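Carbohydrate binding module family 33 and 10 domain protein (Teredinibacter turnerae, PDB 6RW7) is, in this LPMO domain, a copper-dependent AA10 lytic polysaccharide monooxygenase that probably binds cellulose and cleaves its glycosidic bonds by oxidation. Local coordinates at residues C68-E73 with V180-W185; E56-V61 with L131-F136; Q18-P23 with E30-Y35. One frame throughout, in Å; residues are numbered along the deposited sequence.

Contacts 1 and 2 are neighbours, their centres about 9 Å apart, and their segments alternate along the chain; loops from separate parts of the sequence pack on strand 178-187. They touch directly: Glu184 OE2 lies 2.8 Å from Arg58 N, a probable hydrogen bond, and Phe70 CE1 packs 3.4 Å from Trp133 CZ2. Contact 3 stands apart in the helical region near the N-terminus, its centre about 20 Å from that of contact 1 and 27 Å from that of contact 2. The side chain of Glu184 is about 14 Å from the copper(I) ion held by His1 and His107, and that of Lys19 about 13 Å from the copper(II) ion; contact 2 lies away from the metal sites.

Contact 1: residues C68-E73 with V180-W185; sequences CGFDGE and VIFAEW
Phe70 and Phe182 meet with their ring planes only 19° apart, yet slid so far past one another that the rings barely overlap, the centroids lying 5.8 Å apart. The touch is therefore made at one corner of each ring, where Phe70 CD1 approaches Phe182 CZ to 3.6 Å. This is apolar packing between displaced rings and no full stack. Phe182 carries its CG anti to the backbone N (chi1 161°), which sends the ring out from the strand toward the loop. Phe70 has a positive phi (48°), as does Asp71, and the two form the middle of a tight turn closed by the hydrogen bond from Gly72 N to Gly69 O (2.9 Å). Cys68 contributes its backbone, CA resting 4.4 Å from Phe182 CD1, while its sulfur is taken up by the disulfide to Cys198, which ties the loop covalently to the adjoining strand. Beside the phenylalanines, Glu184 brings OE2 to 4.3 Å from Phe70 CE1; this buried carboxylate has a salt bridge to Arg194 as well as the Arg58 backbone N. The contact lays the long loop between strands 52-54 and 89-90 over the sheet of the immunoglobulin-like β-sandwich of the LPMO domain. There strand 178-187 runs antiparallel between 111-118 and 193-202, and Phe196 of the latter stacks on Phe70 and touches Phe182.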
loop_
_atom_site.group_PDB
_atom_site.type_symbol
_atom_site.label_atom_id
_atom_site.label_comp_id
_atom_site.label_asym_id
_atom_site.label_seq_id
_atom_site.Cartn_x
_atom_site.Cartn_y
_atom_site.Cartn_z
ATOM N N CYS A 68 -7.747 -0.587 1.837
ATOM C CA CYS A 68 -6.458 0.142 1.962
ATOM C C CYS A 68 -6.213 0.556 3.418
ATOM O O CYS A 68 -5.054 0.503 3.839
ATOM C CB CYS A 68 -6.401 1.326 1.019
ATOM S SG CYS A 68 -6.522 0.777 -0.703
ATOM N N GLY A 69 -7.259 0.967 4.141
ATOM C CA GLY A 69 -7.130 1.398 5.545
ATOM C C GLY A 69 -7.107 0.217 6.493
ATOM O O GLY A 69 -6.759 0.392 7.668
ATOM N N PHE A 70 -7.571 -0.945 6.018
ATOM C CA PHE A 70 -7.681 -2.228 6.764
ATOM C C PHE A 70 -8.352 -2.037 8.139
ATOM O O PHE A 70 -7.980 -2.752 9.092
ATOM C CB PHE A 70 -6.313 -2.901 6.868
ATOM C CG PHE A 70 -6.443 -4.395 6.817
ATOM C CD1 PHE A 70 -6.692 -5.050 5.618
ATOM C CD2 PHE A 70 -6.397 -5.145 7.978
ATOM C CE1 PHE A 70 -6.856 -6.420 5.579
ATOM C CE2 PHE A 70 -6.565 -6.518 7.930
ATOM C CZ PHE A 70 -6.779 -7.156 6.733
ATOM N N ASP A 71 -9.329 -1.146 8.231
ATOM C CA ASP A 71 -10.083 -0.873 9.486
ATOM C C ASP A 71 -9.094 -0.577 10.617
ATOM O O ASP A 71 -9.383 -0.950 11.803
ATOM C CB ASP A 71 -10.981 -2.049 9.870
ATOM C CG ASP A 71 -12.091 -2.353 8.874
ATOM O OD1 ASP A 71 -12.099 -1.747 7.787
ATOM O OD2 ASP A 71 -12.975 -3.204 9.220
ATOM N N GLY A 72 -8.002 0.113 10.276
ATOM C CA GLY A 72 -6.832 0.288 11.153
ATOM C C GLY A 72 -7.045 1.317 12.265
ATOM O O GLY A 72 -8.160 1.875 12.444
ATOM N N GLU A 73 -5.971 1.591 12.991
ATOM C CA GLU A 73 -6.058 2.196 14.334
ATOM C C GLU A 73 -6.016 3.717 14.287
ATOM O O GLU A 73 -6.569 4.331 15.205
ATOM C CB GLU A 73 -4.904 1.690 15.191
ATOM C CG GLU A 73 -4.974 0.197 15.407
ATOM C CD GLU A 73 -3.997 -0.386 16.407
ATOM O OE1 GLU A 73 -3.388 0.404 17.152
ATOM O OE2 GLU A 73 -3.838 -1.615 16.445
ATOM N N VAL A 180 -5.158 -2.251 -8.771
ATOM C CA VAL A 180 -4.670 -1.802 -7.448
ATOM C C VAL A 180 -3.864 -2.926 -6.834
ATOM O O VAL A 180 -4.292 -4.091 -6.895
ATOM C CB VAL A 180 -5.824 -1.412 -6.515
ATOM C CG1 VAL A 180 -5.260 -0.941 -5.193
ATOM C CG2 VAL A 180 -6.722 -0.349 -7.121
ATOM N N ILE A 181 -2.731 -2.558 -6.253
ATOM C CA ILE A 181 -1.929 -3.481 -5.412
ATOM C C ILE A 181 -2.151 -3.086 -3.954
ATOM O O ILE A 181 -2.020 -1.906 -3.619
ATOM C CB ILE A 181 -0.456 -3.457 -5.855
ATOM C CG1 ILE A 181 -0.348 -4.047 -7.261
ATOM C CG2 ILE A 181 0.440 -4.176 -4.846
ATOM C CD1 ILE A 181 0.980 -3.855 -7.942
ATOM N N PHE A 182 -2.513 -4.060 -3.128
ATOM C CA PHE A 182 -2.713 -3.900 -1.672
ATOM C C PHE A 182 -1.548 -4.632 -0.996
ATOM O O PHE A 182 -1.347 -5.833 -1.240
ATOM C CB PHE A 182 -4.102 -4.410 -1.264
ATOM C CG PHE A 182 -4.197 -4.698 0.209
ATOM C CD1 PHE A 182 -4.399 -3.661 1.092
ATOM C CD2 PHE A 182 -4.019 -5.974 0.712
ATOM C CE1 PHE A 182 -4.441 -3.882 2.453
ATOM C CE2 PHE A 182 -4.062 -6.199 2.078
ATOM C CZ PHE A 182 -4.259 -5.150 2.935
ATOM N N ALA A 183 -0.780 -3.933 -0.166
ATOM C CA ALA A 183 0.467 -4.471 0.395
ATOM C C ALA A 183 0.530 -4.269 1.901
ATOM O O ALA A 183 0.023 -3.272 2.432
ATOM C CB ALA A 183 1.652 -3.811 -0.261
ATOM N N GLU A 184 1.235 -5.187 2.540
ATOM C CA GLU A 184 1.436 -5.176 3.991
ATOM C C GLU A 184 2.916 -5.320 4.322
ATOM O O GLU A 184 3.623 -6.104 3.652
ATOM C CB GLU A 184 0.702 -6.343 4.651
ATOM C CG GLU A 184 -0.772 -6.411 4.338
ATOM C CD GLU A 184 -1.490 -7.586 4.977
ATOM O OE1 GLU A 184 -0.792 -8.517 5.479
ATOM O OE2 GLU A 184 -2.735 -7.562 4.968
ATOM N N TRP A 185 3.319 -4.629 5.382
ATOM C CA TRP A 185 4.655 -4.799 5.993
ATOM C C TRP A 185 4.405 -5.237 7.430
ATOM O O TRP A 185 3.874 -4.427 8.194
ATOM C CB TRP A 185 5.490 -3.526 5.859
ATOM C CG TRP A 185 6.666 -3.462 6.777
ATOM C CD1 TRP A 185 7.536 -4.465 7.093
ATOM C CD2 TRP A 185 7.091 -2.296 7.497
ATOM N NE1 TRP A 185 8.458 -4.010 7.989
ATOM C CE2 TRP A 185 8.205 -2.691 8.261
ATOM C CE3 TRP A 185 6.632 -0.973 7.580
ATOM C CZ2 TRP A 185 8.861 -1.806 9.109
ATOM C CZ3 TRP A 185 7.295 -0.100 8.414
ATOM C CH2 TRP A 185 8.382 -0.522 9.181
#

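Contact 2: residues E56-V61 with L131-F136; sequences EGRKVV and LTWADF
Arg58 lays its guanidinium flat on the indole of Trp133, the two planes within 5° of each other and their centres 3.7 Å apart. This stack is also a cation-pi interaction: CZ of Arg58 sits over the five-membered ring, 3.4 Å from Trp133 CD2, and NH1 lies nearer the rim, 3.4 Å from Trp133 CG. A CH-pi contact continues it, Arg58 CD standing 3.6 Å from the centroid of the six-membered ring and only 11° from its normal. The bend at chi2 (65°) turns the otherwise extended arginine chain along the indole, which it follows in the opposite sense.

The pairing bridges two loops of the LPMO domain, one following strand 52-54 and the other strand 111-118, above the sheet of its β-sandwich. Trp133 NE1 hydrogen-bonds to Thr64 OG1. With an alanine at Trp133, the guanidinium would probably lose its flat aromatic partner and be freer to turn, and Thr64 OG1 would lose the indole N-H.

Hydrogen bonds shape each loop separately. Gly57 O accepts from both Val60 N and Val61 N. Thr132 N, ahead of the 3-10 turn 133-135, donates to Asp135 OD2 at 2.9 Å from above the carboxylate plane, and the same oxygen forms a salt bridge with Arg129.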
loop_
_atom_site.group_PDB
_atom_site.type_symbol
_atom_site.label_atom_id
_atom_site.label_comp_id
_atom_site.label_asym_id
_atom_site.label_seq_id
_atom_site.Cartn_x
_atom_site.Cartn_y
_atom_site.Cartn_z
ATOM N N GLU A 56 -2.072 -10.241 12.074
ATOM C CA GLU A 56 -1.361 -10.997 11.013
ATOM C C GLU A 56 -1.804 -10.579 9.596
ATOM O O GLU A 56 -1.305 -11.159 8.623
ATOM C CB GLU A 56 -1.591 -12.485 11.264
ATOM C CG GLU A 56 -0.920 -13.004 12.532
ATOM C CD GLU A 56 -1.484 -14.356 12.964
ATOM O OE1 GLU A 56 -2.642 -14.396 13.430
ATOM O OE2 GLU A 56 -0.770 -15.367 12.807
ATOM N N GLY A 57 -2.679 -9.593 9.454
ATOM C CA GLY A 57 -3.052 -9.047 8.144
ATOM C C GLY A 57 -4.003 -9.943 7.378
ATOM O O GLY A 57 -4.581 -10.897 7.950
ATOM N N ARG A 58 -4.161 -9.639 6.101
ATOM C CA ARG A 58 -5.212 -10.213 5.232
ATOM C C ARG A 58 -5.073 -11.736 5.063
ATOM O O ARG A 58 -6.096 -12.342 4.794
ATOM C CB ARG A 58 -5.203 -9.498 3.881
ATOM C CG ARG A 58 -6.223 -10.045 2.891
ATOM C CD ARG A 58 -7.649 -9.830 3.316
ATOM N NE ARG A 58 -8.520 -10.525 2.380
ATOM C CZ ARG A 58 -9.832 -10.682 2.519
ATOM N NH1 ARG A 58 -10.466 -10.195 3.577
ATOM N NH2 ARG A 58 -10.509 -11.378 1.612
ATOM N N LYS A 59 -3.908 -12.336 5.234
ATOM C CA LYS A 59 -3.804 -13.822 5.147
ATOM C C LYS A 59 -4.674 -14.453 6.225
ATOM O O LYS A 59 -5.149 -15.586 5.980
ATOM C CB LYS A 59 -2.365 -14.289 5.279
ATOM C CG LYS A 59 -1.542 -13.951 4.040
ATOM C CD LYS A 59 -0.172 -14.548 4.086
ATOM C CE LYS A 59 0.722 -13.882 5.105
ATOM N NZ LYS A 59 2.035 -14.565 5.191
ATOM N N VAL A 60 -4.859 -13.760 7.342
ATOM C CA VAL A 60 -5.567 -14.296 8.536
ATOM C C VAL A 60 -6.885 -13.558 8.756
ATOM O O VAL A 60 -7.885 -14.224 9.067
ATOM C CB VAL A 60 -4.638 -14.226 9.759
ATOM C CG1 VAL A 60 -5.380 -14.594 11.049
ATOM C CG2 VAL A 60 -3.433 -15.117 9.530
ATOM N N VAL A 61 -6.868 -12.235 8.732
ATOM C CA VAL A 61 -7.996 -11.366 9.153
ATOM C C VAL A 61 -8.850 -11.118 7.913
ATOM O O VAL A 61 -8.379 -10.353 7.047
ATOM C CB VAL A 61 -7.457 -10.044 9.726
ATOM C CG1 VAL A 61 -8.594 -9.097 10.081
ATOM C CG2 VAL A 61 -6.503 -10.288 10.887
ATOM N N LEU A 131 -13.017 0.226 -2.735
ATOM C CA LEU A 131 -12.567 -1.148 -3.023
ATOM C C LEU A 131 -13.241 -2.108 -2.034
ATOM O O LEU A 131 -13.539 -1.732 -0.893
ATOM C CB LEU A 131 -11.047 -1.203 -2.893
ATOM C CG LEU A 131 -10.284 -0.374 -3.918
ATOM C CD1 LEU A 131 -8.811 -0.262 -3.502
ATOM C CD2 LEU A 131 -10.431 -0.978 -5.311
ATOM N N THR A 132 -13.501 -3.323 -2.496
ATOM C CA THR A 132 -14.022 -4.440 -1.689
ATOM C C THR A 132 -13.079 -5.614 -1.861
ATOM O O THR A 132 -12.310 -5.639 -2.854
ATOM C CB THR A 132 -15.444 -4.854 -2.106
ATOM O OG1 THR A 132 -15.363 -5.550 -3.353
ATOM C CG2 THR A 132 -16.376 -3.672 -2.219
ATOM N N TRP A 133 -13.170 -6.588 -0.965
ATOM C CA TRP A 133 -12.335 -7.805 -1.062
ATOM C C TRP A 133 -12.685 -8.580 -2.336
ATOM O O TRP A 133 -11.793 -9.260 -2.872
ATOM C CB TRP A 133 -12.403 -8.661 0.205
ATOM C CG TRP A 133 -11.742 -7.929 1.328
ATOM C CD1 TRP A 133 -12.335 -7.465 2.459
ATOM C CD2 TRP A 133 -10.372 -7.501 1.379
ATOM N NE1 TRP A 133 -11.430 -6.788 3.216
ATOM C CE2 TRP A 133 -10.221 -6.785 2.583
ATOM C CE3 TRP A 133 -9.263 -7.652 0.547
ATOM C CZ2 TRP A 133 -9.014 -6.223 2.980
ATOM C CZ3 TRP A 133 -8.059 -7.107 0.941
ATOM C CH2 TRP A 133 -7.945 -6.377 2.131
ATOM N N ALA A 134 -13.914 -8.473 -2.832
ATOM C CA ALA A 134 -14.316 -9.163 -4.078
ATOM C C ALA A 134 -13.498 -8.630 -5.266
ATOM O O ALA A 134 -13.383 -9.333 -6.254
ATOM C CB ALA A 134 -15.795 -8.970 -4.305
ATOM N N ASP A 135 -12.914 -7.432 -5.173
ATOM C CA ASP A 135 -12.075 -6.861 -6.254
ATOM C C ASP A 135 -10.709 -7.551 -6.305
ATOM O O ASP A 135 -10.038 -7.416 -7.341
ATOM C CB ASP A 135 -11.846 -5.369 -6.038
ATOM C CG ASP A 135 -13.102 -4.525 -6.132
ATOM O OD1 ASP A 135 -13.976 -4.885 -6.969
ATOM O OD2 ASP A 135 -13.189 -3.485 -5.405
ATOM N N PHE A 136 -10.278 -8.205 -5.230
ATOM C CA PHE A 136 -8.888 -8.675 -5.064
ATOM C C PHE A 136 -8.798 -10.185 -5.157
ATOM O O PHE A 136 -9.751 -10.910 -4.804
ATOM C CB PHE A 136 -8.304 -8.232 -3.720
ATOM C CG PHE A 136 -7.929 -6.777 -3.747
ATOM C CD1 PHE A 136 -8.845 -5.777 -3.449
ATOM C CD2 PHE A 136 -6.643 -6.405 -4.082
ATOM C CE1 PHE A 136 -8.500 -4.437 -3.533
ATOM C CE2 PHE A 136 -6.303 -5.066 -4.161
ATOM C CZ PHE A 136 -7.218 -4.092 -3.859
#

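Contact 3: residues Q18-P23 with E30-Y35; sequences QKPDNP and EAFANY
Pro20 sits squarely over one face of the Phe32 ring. Its CB lies 3.7 Å from the ring centroid and 10° off the normal, a CH-pi contact, while CA of Pro20 comes to 3.5 Å from Phe32 CE2 and CD of Pro20 reaches over the outer end of the ring, 3.8 Å from Phe32 CZ. The proline ring and the phenylalanine side chain cross at about a right angle. Phe32 is aimed by its first torsion: CG stands anti to the carbonyl carbon and beside the backbone N (chi1 -68°), which carries the ring out from the helix and under the proline. The ring meets Gln18 differently, at its edge and close to its plane, with Gln18 O 3.5 Å from Phe32 CZ. CB of Gln18 lies 4.0 Å from Phe32 CZ, but the side chain then bends at chi2 (-65°) and turns its amide away from the ring, where OE1 accepts from the backbone N of Ser24 and of Ser25. In this way the glutamine ties the start of the loop to its later part. The CB of Lys19 points away from the helix, and NZ hydrogen-bonds to Gly15 O. Pro20 is the second residue of a type I turn from Lys19 to Asn22, with Asn22 N 3.2 Å from Lys19 O. The loop thus folds back from the end of helix 10-17 onto helix 29-37; the disulfide Cys14-Cys28 joins helix 10-17 to the residue just before helix 29-37, and Trp45, from the loop following that helix, meets Phe32 edge-to-face and touches Pro20.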
loop_
_atom_site.group_PDB
_atom_site.type_symbol
_atom_site.label_atom_id
_atom_site.label_comp_id
_atom_site.label_asym_id
_atom_site.label_seq_id
_atom_site.Cartn_x
_atom_site.Cartn_y
_atom_site.Cartn_z
ATOM N N GLN A 18 2.101 15.450 -1.810
ATOM C CA GLN A 18 1.080 16.520 -1.785
ATOM C C GLN A 18 0.396 16.523 -0.422
ATOM O O GLN A 18 0.010 15.448 0.080
ATOM C CB GLN A 18 0.065 16.335 -2.906
ATOM C CG GLN A 18 0.682 16.350 -4.295
ATOM C CD GLN A 18 1.274 17.715 -4.563
ATOM O OE1 GLN A 18 0.701 18.749 -4.187
ATOM N NE2 GLN A 18 2.449 17.735 -5.168
ATOM N N LYS A 19 0.249 17.720 0.148
ATOM C CA LYS A 19 -0.503 17.955 1.397
ATOM C C LYS A 19 -1.702 18.835 1.081
ATOM O O LYS A 19 -1.611 19.754 0.259
ATOM C CB LYS A 19 0.320 18.697 2.448
ATOM C CG LYS A 19 1.697 18.145 2.763
ATOM C CD LYS A 19 1.611 16.853 3.486
ATOM C CE LYS A 19 2.929 16.477 4.120
ATOM N NZ LYS A 19 3.938 16.187 3.084
ATOM N N PRO A 20 -2.858 18.565 1.698
ATOM C CA PRO A 20 -4.090 19.222 1.277
ATOM C C PRO A 20 -4.143 20.718 1.605
ATOM O O PRO A 20 -4.898 21.452 0.951
ATOM C CB PRO A 20 -5.180 18.451 2.031
ATOM C CG PRO A 20 -4.459 17.880 3.237
ATOM C CD PRO A 20 -3.075 17.540 2.736
ATOM N N ASP A 21 -3.353 21.165 2.570
ATOM C CA ASP A 21 -3.364 22.596 2.964
ATOM C C ASP A 21 -2.405 23.400 2.068
ATOM O O ASP A 21 -2.403 24.637 2.186
ATOM C CB ASP A 21 -3.160 22.748 4.476
ATOM C CG ASP A 21 -2.114 21.854 5.133
ATOM O OD1 ASP A 21 -1.729 20.814 4.545
ATOM O OD2 ASP A 21 -1.716 22.193 6.260
ATOM N N ASN A 22 -1.657 22.772 1.167
ATOM C CA ASN A 22 -0.689 23.524 0.318
ATOM C C ASN A 22 -0.226 22.672 -0.858
ATOM O O ASN A 22 0.967 22.499 -1.099
ATOM C CB ASN A 22 0.499 24.046 1.130
ATOM C CG ASN A 22 1.457 22.962 1.572
ATOM O OD1 ASN A 22 1.080 21.798 1.713
ATOM N ND2 ASN A 22 2.713 23.340 1.754
ATOM N N PRO A 23 -1.148 22.149 -1.680
ATOM C CA PRO A 23 -0.702 21.322 -2.800
ATOM C C PRO A 23 0.042 22.117 -3.878
ATOM O O PRO A 23 -0.216 23.315 -4.055
ATOM C CB PRO A 23 -1.985 20.728 -3.367
ATOM C CG PRO A 23 -3.080 21.646 -2.894
ATOM C CD PRO A 23 -2.605 22.305 -1.616
ATOM N N GLU A 30 -9.029 15.447 -5.908
ATOM C CA GLU A 30 -10.307 14.714 -5.761
ATOM C C GLU A 30 -10.281 13.923 -4.448
ATOM O O GLU A 30 -11.258 13.959 -3.712
ATOM C CB GLU A 30 -10.511 13.818 -6.980
ATOM C CG GLU A 30 -11.963 13.588 -7.319
ATOM C CD GLU A 30 -12.112 12.783 -8.593
ATOM O OE1 GLU A 30 -11.810 13.344 -9.672
ATOM O OE2 GLU A 30 -12.468 11.583 -8.492
ATOM N N ALA A 31 -9.180 13.204 -4.193
ATOM C CA ALA A 31 -9.031 12.414 -2.950
ATOM C C ALA A 31 -9.195 13.360 -1.744
ATOM O O ALA A 31 -9.949 13.044 -0.830
ATOM C CB ALA A 31 -7.703 11.705 -2.928
ATOM N N PHE A 32 -8.492 14.493 -1.758
ATOM C CA PHE A 32 -8.557 15.491 -0.663
ATOM C C PHE A 32 -9.985 16.022 -0.482
ATOM O O PHE A 32 -10.500 16.102 0.651
ATOM C CB PHE A 32 -7.592 16.642 -0.939
ATOM C CG PHE A 32 -6.110 16.354 -0.880
ATOM C CD1 PHE A 32 -5.557 15.311 -0.138
ATOM C CD2 PHE A 32 -5.244 17.196 -1.549
ATOM C CE1 PHE A 32 -4.184 15.145 -0.065
ATOM C CE2 PHE A 32 -3.870 17.024 -1.493
ATOM C CZ PHE A 32 -3.344 15.987 -0.749
ATOM N N ALA A 33 -10.611 16.407 -1.597
ATOM C CA ALA A 33 -11.965 16.996 -1.592
ATOM C C ALA A 33 -13.017 15.988 -1.128
ATOM O O ALA A 33 -13.851 16.303 -0.278
ATOM C CB ALA A 33 -12.265 17.529 -2.966
ATOM N N ASN A 34 -12.944 14.760 -1.629
ATOM C CA ASN A 34 -13.934 13.719 -1.301
ATOM C C ASN A 34 -13.775 13.357 0.172
ATOM O O ASN A 34 -14.768 13.122 0.823
ATOM C CB ASN A 34 -13.802 12.498 -2.221
ATOM C CG ASN A 34 -14.230 12.775 -3.650
ATOM O OD1 ASN A 34 -14.706 13.874 -3.966
ATOM N ND2 ASN A 34 -14.051 11.804 -4.536
ATOM N N TYR A 35 -12.558 13.388 0.718
ATOM C CA TYR A 35 -12.368 13.067 2.146
ATOM C C TYR A 35 -13.013 14.182 2.980
ATOM O O TYR A 35 -13.711 13.871 3.935
ATOM C CB TYR A 35 -10.885 12.841 2.432
ATOM C CG TYR A 35 -10.608 12.286 3.795
ATOM C CD1 TYR A 35 -11.100 11.059 4.205
ATOM C CD2 TYR A 35 -9.780 12.976 4.668
ATOM C CE1 TYR A 35 -10.815 10.549 5.454
ATOM C CE2 TYR A 35 -9.472 12.463 5.919
ATOM C CZ TYR A 35 -9.987 11.241 6.313
ATOM O OH TYR A 35 -9.715 10.733 7.551
#